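Local coordinates for protein alpha-L-arabinosidase (Xanthomonas axonopodis pv. citri, PDB 6D25) that probably removes alpha-L-arabinofuranosyl side groups from arabinoxylans, coping also with internal di-substitutions, as a trimeric glycoside hydrolase of family GH51, at residues 473-478 / 488-493; 342-347 / 390-395; 348-353 / 444-449; 283-288 / 448-453. One frame throughout, in Å; residues are numbered along the deposited sequence.

Interaction 1: 473-478 / 488-493; sequences LTAPAI and QAVAPV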
loop_
_atom_site.group_PDB
_atom_site.type_symbol
_atom_site.label_atom_id
_atom_site.label_comp_id
_atom_site.label_asym_id
_atom_site.label_seq_id
_atom_site.Cartn_x
_atom_site.Cartn_y
_atom_site.Cartn_z
ATOM N N LEU A 473 -33.600 5.810 -37.627
ATOM C CA LEU A 473 -33.548 6.803 -36.582
ATOM C C LEU A 473 -32.973 8.101 -37.161
ATOM O O LEU A 473 -31.818 8.122 -37.607
ATOM C CB LEU A 473 -32.689 6.278 -35.440
ATOM C CG LEU A 473 -32.697 7.117 -34.160
ATOM C CD1 LEU A 473 -34.114 7.128 -33.543
ATOM C CD2 LEU A 473 -31.728 6.511 -33.155
ATOM N N THR A 474 -33.815 9.129 -37.176
ATOM C CA THR A 474 -33.463 10.434 -37.689
ATOM C C THR A 474 -34.402 11.452 -37.023
ATOM O O THR A 474 -35.203 11.107 -36.133
ATOM C CB THR A 474 -33.483 10.474 -39.233
ATOM O OG1 THR A 474 -32.872 11.683 -39.702
ATOM C CG2 THR A 474 -34.866 10.366 -39.819
ATOM N N ALA A 475 -34.279 12.681 -37.451
ATOM C CA ALA A 475 -35.124 13.771 -36.993
ATOM C C ALA A 475 -35.016 14.886 -38.032
ATOM O O ALA A 475 -34.087 14.872 -38.840
ATOM C CB ALA A 475 -34.714 14.248 -35.610
ATOM N N PRO A 476 -35.933 15.848 -37.999
ATOM C CA PRO A 476 -35.897 16.935 -38.981
ATOM C C PRO A 476 -34.638 17.813 -38.840
ATOM O O PRO A 476 -34.099 18.238 -39.858
ATOM C CB PRO A 476 -37.192 17.732 -38.728
ATOM C CG PRO A 476 -38.045 16.822 -37.854
ATOM C CD PRO A 476 -37.068 15.972 -37.077
ATOM N N ALA A 477 -34.108 17.965 -37.638
ATOM C CA ALA A 477 -32.933 18.831 -37.429
ATOM C C ALA A 477 -31.861 18.066 -36.639
ATOM O O ALA A 477 -32.199 17.218 -35.811
ATOM C CB ALA A 477 -33.342 20.115 -36.731
ATOM N N ILE A 478 -30.591 18.390 -36.875
ATOM C CA ILE A 478 -29.493 17.685 -36.197
ATOM C C ILE A 478 -29.571 17.860 -34.676
ATOM O O ILE A 478 -29.205 16.958 -33.926
ATOM C CB ILE A 478 -28.112 18.086 -36.742
ATOM C CG1 ILE A 478 -27.819 19.575 -36.589
ATOM C CG2 ILE A 478 -27.954 17.627 -38.186
ATOM C CD1 ILE A 478 -26.430 19.970 -37.062
ATOM N N GLN A 488 -40.985 11.572 -28.060
ATOM C CA GLN A 488 -40.627 10.779 -29.256
ATOM C C GLN A 488 -40.238 11.726 -30.393
ATOM O O GLN A 488 -40.423 11.395 -31.553
ATOM C CB GLN A 488 -41.757 9.836 -29.683
ATOM C CG GLN A 488 -42.083 8.789 -28.614
ATOM C CD GLN A 488 -42.683 7.526 -29.179
ATOM O OE1 GLN A 488 -43.772 7.575 -29.718
ATOM N NE2 GLN A 488 -41.975 6.408 -29.113
ATOM N N ALA A 489 -39.613 12.835 -30.095
ATOM C CA ALA A 489 -39.107 13.719 -31.152
ATOM C C ALA A 489 -38.049 12.961 -31.972
ATOM O O ALA A 489 -37.907 13.241 -33.145
ATOM C CB ALA A 489 -38.511 14.994 -30.562
ATOM N N VAL A 490 -37.267 12.082 -31.333
ATOM C CA VAL A 490 -36.243 11.290 -32.012
ATOM C C VAL A 490 -36.514 9.829 -31.649
ATOM O O VAL A 490 -36.271 9.438 -30.517
ATOM C CB VAL A 490 -34.809 11.679 -31.613
ATOM C CG1 VAL A 490 -33.767 10.964 -32.464
ATOM C CG2 VAL A 490 -34.589 13.181 -31.729
ATOM N N ALA A 491 -37.060 9.058 -32.610
ATOM C CA ALA A 491 -37.424 7.663 -32.281
ATOM C C ALA A 491 -37.550 6.875 -33.573
ATOM O O ALA A 491 -37.905 7.437 -34.596
ATOM C CB ALA A 491 -38.729 7.610 -31.502
ATOM N N PRO A 492 -37.274 5.562 -33.499
ATOM C CA PRO A 492 -37.145 4.797 -34.706
ATOM C C PRO A 492 -38.524 4.515 -35.314
ATOM O O PRO A 492 -39.470 4.317 -34.583
ATOM C CB PRO A 492 -36.400 3.515 -34.295
ATOM C CG PRO A 492 -36.626 3.393 -32.827
ATOM C CD PRO A 492 -36.906 4.793 -32.329
ATOM N N VAL A 493 -38.588 4.499 -36.634
ATOM C CA VAL A 493 -39.792 4.161 -37.368
ATOM C C VAL A 493 -39.413 3.240 -38.530
ATOM O O VAL A 493 -38.209 3.115 -38.864
ATOM C CB VAL A 493 -40.491 5.438 -37.882
ATOM C CG1 VAL A 493 -40.947 6.331 -36.745
ATOM C CG2 VAL A 493 -39.633 6.193 -38.932
HETATM O O HOH W 1 -36.733 8.170 -37.017
HETATM O O HOH W 2 -37.663 10.583 -35.158
#

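Interaction 2: 342-347 / 390-395; sequences QQNSLR and VLTPTY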
loop_
_atom_site.group_PDB
_atom_site.type_symbol
_atom_site.label_atom_id
_atom_site.label_comp_id
_atom_site.label_asym_id
_atom_site.label_seq_id
_atom_site.Cartn_x
_atom_site.Cartn_y
_atom_site.Cartn_z
ATOM N N GLN A 342 -26.683 16.244 -18.941
ATOM C CA GLN A 342 -26.622 16.803 -20.276
ATOM C C GLN A 342 -27.785 16.197 -21.080
ATOM O O GLN A 342 -28.263 15.105 -20.752
ATOM C CB GLN A 342 -25.261 16.522 -20.916
ATOM C CG GLN A 342 -24.939 15.039 -21.063
ATOM C CD GLN A 342 -23.507 14.717 -21.462
ATOM O OE1 GLN A 342 -22.571 15.366 -20.988
ATOM N NE2 GLN A 342 -23.326 13.710 -22.300
ATOM N N GLN A 343 -28.202 16.888 -22.131
ATOM C CA GLN A 343 -29.197 16.341 -23.026
ATOM C C GLN A 343 -28.506 15.382 -24.006
ATOM O O GLN A 343 -27.261 15.163 -24.014
ATOM C CB GLN A 343 -30.010 17.452 -23.733
ATOM C CG GLN A 343 -31.397 17.686 -23.139
ATOM C CD GLN A 343 -32.344 16.525 -23.358
ATOM O OE1 GLN A 343 -31.989 15.555 -24.023
ATOM N NE2 GLN A 343 -33.553 16.596 -22.795
ATOM N N ASN A 344 -29.360 14.712 -24.762
ATOM C CA ASN A 344 -29.008 13.559 -25.577
ATOM C C ASN A 344 -29.770 13.718 -26.894
ATOM O O ASN A 344 -31.009 13.628 -26.897
ATOM C CB ASN A 344 -29.378 12.305 -24.789
ATOM C CG ASN A 344 -28.709 11.037 -25.254
ATOM O OD1 ASN A 344 -28.890 10.620 -26.431
ATOM N ND2 ASN A 344 -28.049 10.374 -24.319
ATOM N N SER A 345 -29.032 14.072 -27.963
ATOM C CA SER A 345 -29.631 14.488 -29.206
ATOM C C SER A 345 -29.374 13.447 -30.296
ATOM O O SER A 345 -28.719 12.429 -30.081
ATOM C CB SER A 345 -29.077 15.842 -29.626
ATOM O OG SER A 345 -27.755 15.690 -30.121
ATOM N N LEU A 346 -29.876 13.744 -31.493
ATOM C CA LEU A 346 -29.566 12.907 -32.661
ATOM C C LEU A 346 -28.041 12.723 -32.818
ATOM O O LEU A 346 -27.575 11.639 -33.258
ATOM C CB LEU A 346 -30.177 13.524 -33.912
ATOM C CG LEU A 346 -29.971 12.750 -35.211
ATOM C CD1 LEU A 346 -30.563 11.343 -35.139
ATOM C CD2 LEU A 346 -30.547 13.556 -36.395
ATOM N N ARG A 347 -27.276 13.755 -32.482
ATOM C CA ARG A 347 -25.808 13.670 -32.562
ATOM C C ARG A 347 -25.291 12.498 -31.687
ATOM O O ARG A 347 -24.395 11.739 -32.074
ATOM C CB ARG A 347 -25.207 15.005 -32.119
ATOM C CG ARG A 347 -23.686 15.087 -32.249
ATOM C CD ARG A 347 -23.130 16.447 -31.860
ATOM N NE ARG A 347 -23.496 16.825 -30.507
ATOM C CZ ARG A 347 -23.247 18.038 -29.976
ATOM N NH1 ARG A 347 -22.465 18.899 -30.614
ATOM N NH2 ARG A 347 -23.822 18.380 -28.835
ATOM N N VAL A 390 -37.973 9.732 -19.746
ATOM C CA VAL A 390 -37.867 9.804 -21.200
ATOM C C VAL A 390 -36.705 8.930 -21.684
ATOM O O VAL A 390 -35.670 8.811 -21.029
ATOM C CB VAL A 390 -37.733 11.265 -21.674
ATOM C CG1 VAL A 390 -36.453 11.921 -21.229
ATOM C CG2 VAL A 390 -37.829 11.381 -23.179
ATOM N N LEU A 391 -36.918 8.267 -22.801
ATOM C CA LEU A 391 -35.929 7.456 -23.479
ATOM C C LEU A 391 -35.146 8.351 -24.448
ATOM O O LEU A 391 -35.732 9.097 -25.201
ATOM C CB LEU A 391 -36.630 6.347 -24.266
ATOM C CG LEU A 391 -37.530 5.418 -23.453
ATOM C CD1 LEU A 391 -38.200 4.381 -24.324
ATOM C CD2 LEU A 391 -36.706 4.671 -22.434
ATOM N N THR A 392 -33.833 8.247 -24.426
ATOM C CA THR A 392 -32.989 9.137 -25.242
ATOM C C THR A 392 -32.776 8.540 -26.643
ATOM O O THR A 392 -32.973 7.356 -26.880
ATOM C CB THR A 392 -31.637 9.366 -24.565
ATOM O OG1 THR A 392 -30.919 8.126 -24.572
ATOM C CG2 THR A 392 -31.796 9.920 -23.159
ATOM N N PRO A 393 -32.297 9.365 -27.570
ATOM C CA PRO A 393 -31.877 8.863 -28.857
ATOM C C PRO A 393 -30.854 7.731 -28.737
ATOM O O PRO A 393 -30.897 6.783 -29.517
ATOM C CB PRO A 393 -31.300 10.085 -29.589
ATOM C CG PRO A 393 -32.074 11.205 -29.000
ATOM C CD PRO A 393 -32.187 10.830 -27.528
ATOM N N THR A 394 -29.969 7.812 -27.758
ATOM C CA THR A 394 -28.942 6.801 -27.568
ATOM C C THR A 394 -29.586 5.467 -27.190
ATOM O O THR A 394 -29.173 4.432 -27.693
ATOM C CB THR A 394 -27.926 7.250 -26.506
ATOM O OG1 THR A 394 -27.290 8.430 -26.964
ATOM C CG2 THR A 394 -26.893 6.186 -26.191
ATOM N N TYR A 395 -30.584 5.471 -26.318
ATOM C CA TYR A 395 -31.352 4.269 -25.973
ATOM C C TYR A 395 -31.822 3.549 -27.228
ATOM O O TYR A 395 -31.721 2.312 -27.332
ATOM C CB TYR A 395 -32.559 4.630 -25.109
ATOM C CG TYR A 395 -33.486 3.492 -24.779
ATOM C CD1 TYR A 395 -34.528 3.119 -25.606
ATOM C CD2 TYR A 395 -33.325 2.771 -23.605
ATOM C CE1 TYR A 395 -35.370 2.061 -25.299
ATOM C CE2 TYR A 395 -34.177 1.731 -23.268
ATOM C CZ TYR A 395 -35.216 1.377 -24.111
ATOM O OH TYR A 395 -36.045 0.339 -23.749
#

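Interaction 3: 348-353 / 444-449; sequences DALVAS and ALTNLD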
loop_
_atom_site.group_PDB
_atom_site.type_symbol
_atom_site.label_atom_id
_atom_site.label_comp_id
_atom_site.label_asym_id
_atom_site.label_seq_id
_atom_site.Cartn_x
_atom_site.Cartn_y
_atom_site.Cartn_z
ATOM N N ASP A 348 -25.865 12.360 -30.503
ATOM C CA ASP A 348 -25.491 11.290 -29.549
ATOM C C ASP A 348 -25.876 9.921 -30.105
ATOM O O ASP A 348 -25.129 8.948 -29.915
ATOM C CB ASP A 348 -26.065 11.581 -28.176
ATOM C CG ASP A 348 -25.512 12.896 -27.651
ATOM O OD1 ASP A 348 -24.271 12.937 -27.420
ATOM O OD2 ASP A 348 -26.267 13.907 -27.576
ATOM N N ALA A 349 -27.021 9.834 -30.788
ATOM C CA ALA A 349 -27.389 8.568 -31.452
ATOM C C ALA A 349 -26.293 8.170 -32.442
ATOM O O ALA A 349 -25.874 7.005 -32.452
ATOM C CB ALA A 349 -28.702 8.707 -32.137
ATOM N N LEU A 350 -25.858 9.118 -33.294
ATOM C CA LEU A 350 -24.808 8.765 -34.262
ATOM C C LEU A 350 -23.507 8.366 -33.554
ATOM O O LEU A 350 -22.789 7.474 -34.045
ATOM C CB LEU A 350 -24.591 9.913 -35.260
ATOM C CG LEU A 350 -25.473 9.817 -36.507
ATOM C CD1 LEU A 350 -26.907 10.247 -36.228
ATOM C CD2 LEU A 350 -24.926 10.612 -37.646
ATOM N N VAL A 351 -23.166 9.047 -32.450
ATOM C CA VAL A 351 -22.003 8.656 -31.691
ATOM C C VAL A 351 -22.118 7.175 -31.312
ATOM O O VAL A 351 -21.166 6.400 -31.494
ATOM C CB VAL A 351 -21.767 9.547 -30.455
ATOM C CG1 VAL A 351 -20.829 8.910 -29.458
ATOM C CG2 VAL A 351 -21.251 10.914 -30.875
ATOM N N ALA A 352 -23.274 6.768 -30.799
ATOM C CA ALA A 352 -23.444 5.363 -30.401
ATOM C C ALA A 352 -23.332 4.424 -31.605
ATOM O O ALA A 352 -22.650 3.398 -31.509
ATOM C CB ALA A 352 -24.754 5.196 -29.669
ATOM N N SER A 353 -23.980 4.735 -32.743
ATOM C CA SER A 353 -23.945 3.804 -33.880
ATOM C C SER A 353 -22.514 3.674 -34.406
ATOM O O SER A 353 -22.078 2.545 -34.721
ATOM C CB SER A 353 -24.912 4.157 -35.001
ATOM O OG SER A 353 -24.553 5.392 -35.580
ATOM N N ALA A 444 -26.162 -2.242 -40.571
ATOM C CA ALA A 444 -26.311 -0.914 -40.015
ATOM C C ALA A 444 -25.591 0.074 -40.932
ATOM O O ALA A 444 -24.452 -0.194 -41.338
ATOM C CB ALA A 444 -25.751 -0.881 -38.630
ATOM N N LEU A 445 -26.250 1.197 -41.239
ATOM C CA LEU A 445 -25.611 2.276 -41.981
ATOM C C LEU A 445 -25.946 3.613 -41.293
ATOM O O LEU A 445 -27.115 3.839 -40.895
ATOM C CB LEU A 445 -26.143 2.301 -43.419
ATOM C CG LEU A 445 -25.805 1.090 -44.292
ATOM C CD1 LEU A 445 -26.619 1.143 -45.575
ATOM C CD2 LEU A 445 -24.303 1.018 -44.617
ATOM N N THR A 446 -24.963 4.485 -41.234
ATOM C CA THR A 446 -25.084 5.808 -40.699
ATOM C C THR A 446 -24.605 6.820 -41.743
ATOM O O THR A 446 -23.497 6.674 -42.289
ATOM C CB THR A 446 -24.229 5.963 -39.436
ATOM O OG1 THR A 446 -24.745 5.069 -38.447
ATOM C CG2 THR A 446 -24.253 7.369 -38.895
ATOM N N ASN A 447 -25.437 7.820 -42.009
ATOM C CA ASN A 447 -25.061 8.958 -42.863
ATOM C C ASN A 447 -24.660 10.100 -41.923
ATOM O O ASN A 447 -25.515 10.669 -41.232
ATOM C CB ASN A 447 -26.216 9.376 -43.774
ATOM C CG ASN A 447 -25.863 10.455 -44.788
ATOM O OD1 ASN A 447 -24.788 11.091 -44.664
ATOM N ND2 ASN A 447 -26.750 10.645 -45.789
ATOM N N LEU A 448 -23.376 10.431 -41.910
ATOM C CA LEU A 448 -22.798 11.429 -40.991
ATOM C C LEU A 448 -23.054 12.845 -41.494
ATOM O O LEU A 448 -22.889 13.782 -40.726
ATOM C CB LEU A 448 -21.282 11.215 -40.868
ATOM C CG LEU A 448 -20.813 9.979 -40.080
ATOM C CD1 LEU A 448 -20.941 8.704 -40.890
ATOM C CD2 LEU A 448 -19.370 10.157 -39.617
ATOM N N ASP A 449 -23.401 13.016 -42.754
ATOM C CA ASP A 449 -23.544 14.352 -43.343
ATOM C C ASP A 449 -24.781 15.025 -42.717
ATOM O O ASP A 449 -25.869 14.446 -42.690
ATOM C CB ASP A 449 -23.644 14.270 -44.872
ATOM C CG ASP A 449 -23.365 15.584 -45.575
ATOM O OD1 ASP A 449 -24.051 16.587 -45.215
ATOM O OD2 ASP A 449 -22.467 15.595 -46.487
#

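Interaction 4: 283-288 / 448-453; sequences FDEAAW and LDASAS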
loop_
_atom_site.group_PDB
_atom_site.type_symbol
_atom_site.label_atom_id
_atom_site.label_comp_id
_atom_site.label_asym_id
_atom_site.label_seq_id
_atom_site.Cartn_x
_atom_site.Cartn_y
_atom_site.Cartn_z
ATOM N N PHE A 283 -26.284 23.536 -31.277
ATOM C CA PHE A 283 -25.024 23.451 -31.957
ATOM C C PHE A 283 -25.232 23.592 -33.463
ATOM O O PHE A 283 -26.293 23.290 -33.987
ATOM C CB PHE A 283 -24.321 22.125 -31.645
ATOM C CG PHE A 283 -25.155 20.874 -31.799
ATOM C CD1 PHE A 283 -25.248 20.223 -33.008
ATOM C CD2 PHE A 283 -25.819 20.330 -30.700
ATOM C CE1 PHE A 283 -26.015 19.084 -33.115
ATOM C CE2 PHE A 283 -26.583 19.184 -30.815
ATOM C CZ PHE A 283 -26.684 18.558 -32.023
ATOM N N ASP A 284 -24.162 23.995 -34.123
ATOM C CA ASP A 284 -24.164 24.186 -35.556
ATOM C C ASP A 284 -23.434 23.007 -36.227
ATOM O O ASP A 284 -23.012 22.034 -35.567
ATOM C CB ASP A 284 -23.551 25.534 -35.926
ATOM C CG ASP A 284 -22.088 25.702 -35.545
ATOM O OD1 ASP A 284 -21.410 24.700 -35.185
ATOM O OD2 ASP A 284 -21.654 26.873 -35.567
ATOM N N GLU A 285 -23.274 23.082 -37.541
ATOM C CA GLU A 285 -22.739 21.952 -38.284
ATOM C C GLU A 285 -21.270 21.728 -37.906
ATOM O O GLU A 285 -20.831 20.576 -37.918
ATOM C CB GLU A 285 -22.884 22.173 -39.783
ATOM C CG GLU A 285 -22.445 20.990 -40.622
ATOM C CD GLU A 285 -22.807 21.082 -42.099
ATOM O OE1 GLU A 285 -23.417 22.131 -42.504
ATOM O OE2 GLU A 285 -22.441 20.158 -42.877
ATOM N N ALA A 286 -20.520 22.809 -37.634
ATOM C CA ALA A 286 -19.102 22.679 -37.204
ATOM C C ALA A 286 -18.998 21.806 -35.937
ATOM O O ALA A 286 -18.158 20.913 -35.875
ATOM C CB ALA A 286 -18.487 24.052 -36.988
ATOM N N ALA A 287 -19.876 22.040 -34.957
ATOM C CA ALA A 287 -19.860 21.280 -33.718
ATOM C C ALA A 287 -20.312 19.829 -33.953
ATOM O O ALA A 287 -19.839 18.908 -33.284
ATOM C CB ALA A 287 -20.742 21.954 -32.691
ATOM N N TRP A 288 -21.245 19.643 -34.888
ATOM C CA TRP A 288 -21.717 18.307 -35.310
ATOM C C TRP A 288 -20.541 17.479 -35.831
ATOM O O TRP A 288 -20.226 16.395 -35.293
ATOM C CB TRP A 288 -22.805 18.481 -36.371
ATOM C CG TRP A 288 -23.225 17.264 -37.128
ATOM C CD1 TRP A 288 -22.725 16.855 -38.328
ATOM C CD2 TRP A 288 -24.284 16.345 -36.788
ATOM N NE1 TRP A 288 -23.379 15.734 -38.752
ATOM C CE2 TRP A 288 -24.319 15.376 -37.819
ATOM C CE3 TRP A 288 -25.170 16.215 -35.715
ATOM C CZ2 TRP A 288 -25.231 14.318 -37.818
ATOM C CZ3 TRP A 288 -26.073 15.167 -35.706
ATOM C CH2 TRP A 288 -26.094 14.221 -36.750
ATOM N N LEU A 448 -23.376 10.431 -41.910
ATOM C CA LEU A 448 -22.798 11.429 -40.991
ATOM C C LEU A 448 -23.054 12.845 -41.494
ATOM O O LEU A 448 -22.889 13.782 -40.726
ATOM C CB LEU A 448 -21.282 11.215 -40.868
ATOM C CG LEU A 448 -20.813 9.979 -40.080
ATOM C CD1 LEU A 448 -20.941 8.704 -40.890
ATOM C CD2 LEU A 448 -19.370 10.157 -39.617
ATOM N N ASP A 449 -23.401 13.016 -42.754
ATOM C CA ASP A 449 -23.544 14.352 -43.343
ATOM C C ASP A 449 -24.781 15.025 -42.717
ATOM O O ASP A 449 -25.869 14.446 -42.690
ATOM C CB ASP A 449 -23.644 14.270 -44.872
ATOM C CG ASP A 449 -23.365 15.584 -45.575
ATOM O OD1 ASP A 449 -24.051 16.587 -45.215
ATOM O OD2 ASP A 449 -22.467 15.595 -46.487
ATOM N N ALA A 450 -24.614 16.262 -42.257
ATOM C CA ALA A 450 -25.703 17.029 -41.638
ATOM C C ALA A 450 -26.764 17.415 -42.681
ATOM O O ALA A 450 -27.887 17.729 -42.283
ATOM C CB ALA A 450 -25.167 18.293 -40.975
ATOM N N SER A 451 -26.467 17.426 -43.977
ATOM C CA SER A 451 -27.508 17.868 -44.903
ATOM C C SER A 451 -27.589 17.040 -46.197
ATOM O O SER A 451 -28.628 17.105 -46.843
ATOM C CB SER A 451 -27.378 19.346 -45.202
ATOM O OG SER A 451 -26.184 19.587 -45.913
ATOM N N ALA A 452 -26.577 16.278 -46.600
ATOM C CA ALA A 452 -26.629 15.552 -47.888
ATOM C C ALA A 452 -27.097 14.105 -47.701
ATOM O O ALA A 452 -26.529 13.374 -46.899
ATOM C CB ALA A 452 -25.277 15.560 -48.547
ATOM N N SER A 453 -28.108 13.685 -48.462
ATOM C CA SER A 453 -28.488 12.285 -48.514
ATOM C C SER A 453 -27.425 11.480 -49.282
ATOM O O SER A 453 -26.542 12.047 -49.932
ATOM C CB SER A 453 -29.837 12.123 -49.121
ATOM O OG SER A 453 -29.788 12.538 -50.464
HETATM O O HOH W 3 -23.511 19.345 -45.083
#

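Interaction 1: 473-478 / 488-493
Leu473 and Val490 face each other across two arms of one long connection in the C-terminal beta-sandwich, the link between strands 468-473 and 493-494. The arms run nearly antiparallel, their touching parts 155° apart. The inner side is tight and apolar. Leu473 has CG anti to the backbone N (chi1 -171°), a setting that turns the side chain toward the other arm, where CD1 lies 3.4 Å from Ala491 C, while Pro492 CD lies 3.8 Å from the same methyl. Val490 continues the layer with both branches: CG1 meets Leu473 CD1 at 4.0 Å and CG2 meets Ala475 CB at 4.0 Å. Compact apolar residues suit this layer, which rests on Val397 and Leu400 of helix 393-400 through Leu473 and on Pro393 through Val490. On the other, looser side Thr474 and Ala491 turn their beta carbons away from the opposite arm, and water stands between the two backbones. Thr474 OG1 is bonded instead to His512 O. Water 1 accepts from Thr474 N at 3.1 Å and sits 2.8 Å from Ala491 O; water 2 accepts from Ala491 N at 3.0 Å and sits 2.7 Å from Thr474 O.

Interaction 2: 342-347 / 390-395
Asn344 lays its amide across the beta carbon of Thr392, with Asn344 CG 3.4 Å from Thr392 CB and the two side chains crossing at about a right angle. A chi1 of -161° swings the amide out past Thr392, and OD1 reaches Thr394. There OD1 takes two bonds of unequal quality. Thr394 OG1 donates at 2.8 Å in the carbonyl plane, on a lone pair of OD1; Thr394 N donates from 3.3 Å and stands 36° above that plane. Gln379 NE2 also bonds to Thr394 OG1, so this hydroxyl is held between two amide side chains. The site is the N-terminus of helix 393-400, which directly follows the hairpin of strands 382-385 and 388-391, after the last strand, 366-371, of the (beta/alpha)8 barrel, and it lies beside the start of helix 346-361. Thr392 is the N-cap of the first of these helices: its OG1 accepts from Tyr395 N at 3.2 Å in a nearly straight bond (166°) and also bonds to Ala380 O. Proline suits the first helical position, where no N-H is needed, and its ring packs against the neighbouring backbone, with Pro393 CD 3.1 Å from Asn344 O and Pro393 CB 3.5 Å from Ser345 O. Ser345 caps the second helix through a weak bond from Arg347 N to its OG, while Asp348 OD2 accepts from Ser345 N. Gln343, just before the asparagine, holds its backbone: Gln343 OE1 accepts from Asn344 N at 2.9 Å, and Gln343 NE2 bonds to Asn482 O.

Interaction 3: 348-353 / 444-449
Two hydroxyls, Ser353 OG and Thr446 OG1, meet at 2.9 Å in the buried seam between a barrel helix and the beta-sandwich, a polar bond in otherwise apolar packing. Helix 348-353 crosses strand 444-447 at 136° between their N-to-C directions, with the segment axes 9.5 Å apart at closest approach. Thr446 serves both kinds of contact at once. With chi1 near -64°, its OG1 goes to the serine while CG2, on the far side from the backbone N, goes to Leu350, whose CD2 lies 3.5 Å from that methyl. The same CD2 continues along the strand, touching Asn447 O at 3.6 Å and Leu448 CA at 4.0 Å, so one leucine branch covers three consecutive residues. Threonine suits this place because one carbon offers both a methyl to Leu350 and a hydroxyl to Ser353. At the end of the strand, Asn447 OD1 accepts from Asp449 N at 3.0 Å, an Asx turn where the chain leaves the sheet, while Asn447 ND2 bonds to Leu509 O. Either hydroxyl could donate in the serine-threonine bond, and Leu350 O, 3.1 Å from Ser353 OG, is a possible alternative acceptor; the small polar pair can thus be satisfied inside the interface without a charged group.

Interaction 4: 283-288 / 448-453
Trp288 supplies the direct hydrogen bond to the turn 448-453: its NE1 donates to Leu448 O at 2.8 Å with an N-H...O angle of 157°. The oxygen lies close to the indole plane and is approached nearly along the C=O axis, which helps fix the rotation of the ring. A chi1 of 168° stretches the indole away from its own backbone N, from the first turn of helix 285-312 toward this carbonyl, and tryptophan suits the place by joining a donor to a broad apolar face. That face carries the apolar part. Ala450 CB sits over the five-membered ring, 4.1 Å from its centroid and 24° off the normal, a CH-pi contact. The same methyl is touched at 3.8 Å by Glu285 OE2, whose extended chain runs beside it; alanine is small enough to fit between them. The third group is charged and water-mediated. Glu285 OE2 and Asp449 OD1 stand 4.6 Å apart, a like-charge pair whose repulsion is probably eased by water 3, which donates to Glu285 OE2 at 2.6 Å and to Asp449 OD1 at 2.8 Å while accepting from Ser451 OG. Glu285 OE2 also bonds to Tyr419 OH. Within the turn, Asp449 OD1 accepts from Ser451 N at 2.8 Å, through its anti lone pair, and from Ala452 N at 2.9 Å, above the carboxylate plane. These two bonds make an Asx turn and Asx motif, which shape the connection between strands 441-447 and 454-461 of the beta-sandwich where it packs on the first turn of helix 285-312.

Overall arrangement
All four contacts lie at or beside the seam where the barrel meets the C-terminal beta-sandwich. Helix 346-361 serves interactions 2 and 3 in succession, their centres about 13 Å apart, and Pro393 CB touches Ala349 CB at 3.9 Å between them. Interactions 3 and 4 share Leu448 and Asp449, with centres about 11 Å apart, and Leu350 CD2 packs on Trp288 CZ2 at 3.7 Å. Interaction 1, about 10 Å centre to centre from interaction 2, adds a loop over this core: Val490 CB lies 3.8 Å from Pro393 CG, and Ile478 CB lies 3.6 Å from Trp288 CE3 of interaction 4. Interactions 3 and 4 join helices to the sandwich directly, while 1 and 2 shape the loop and helix starts beside them.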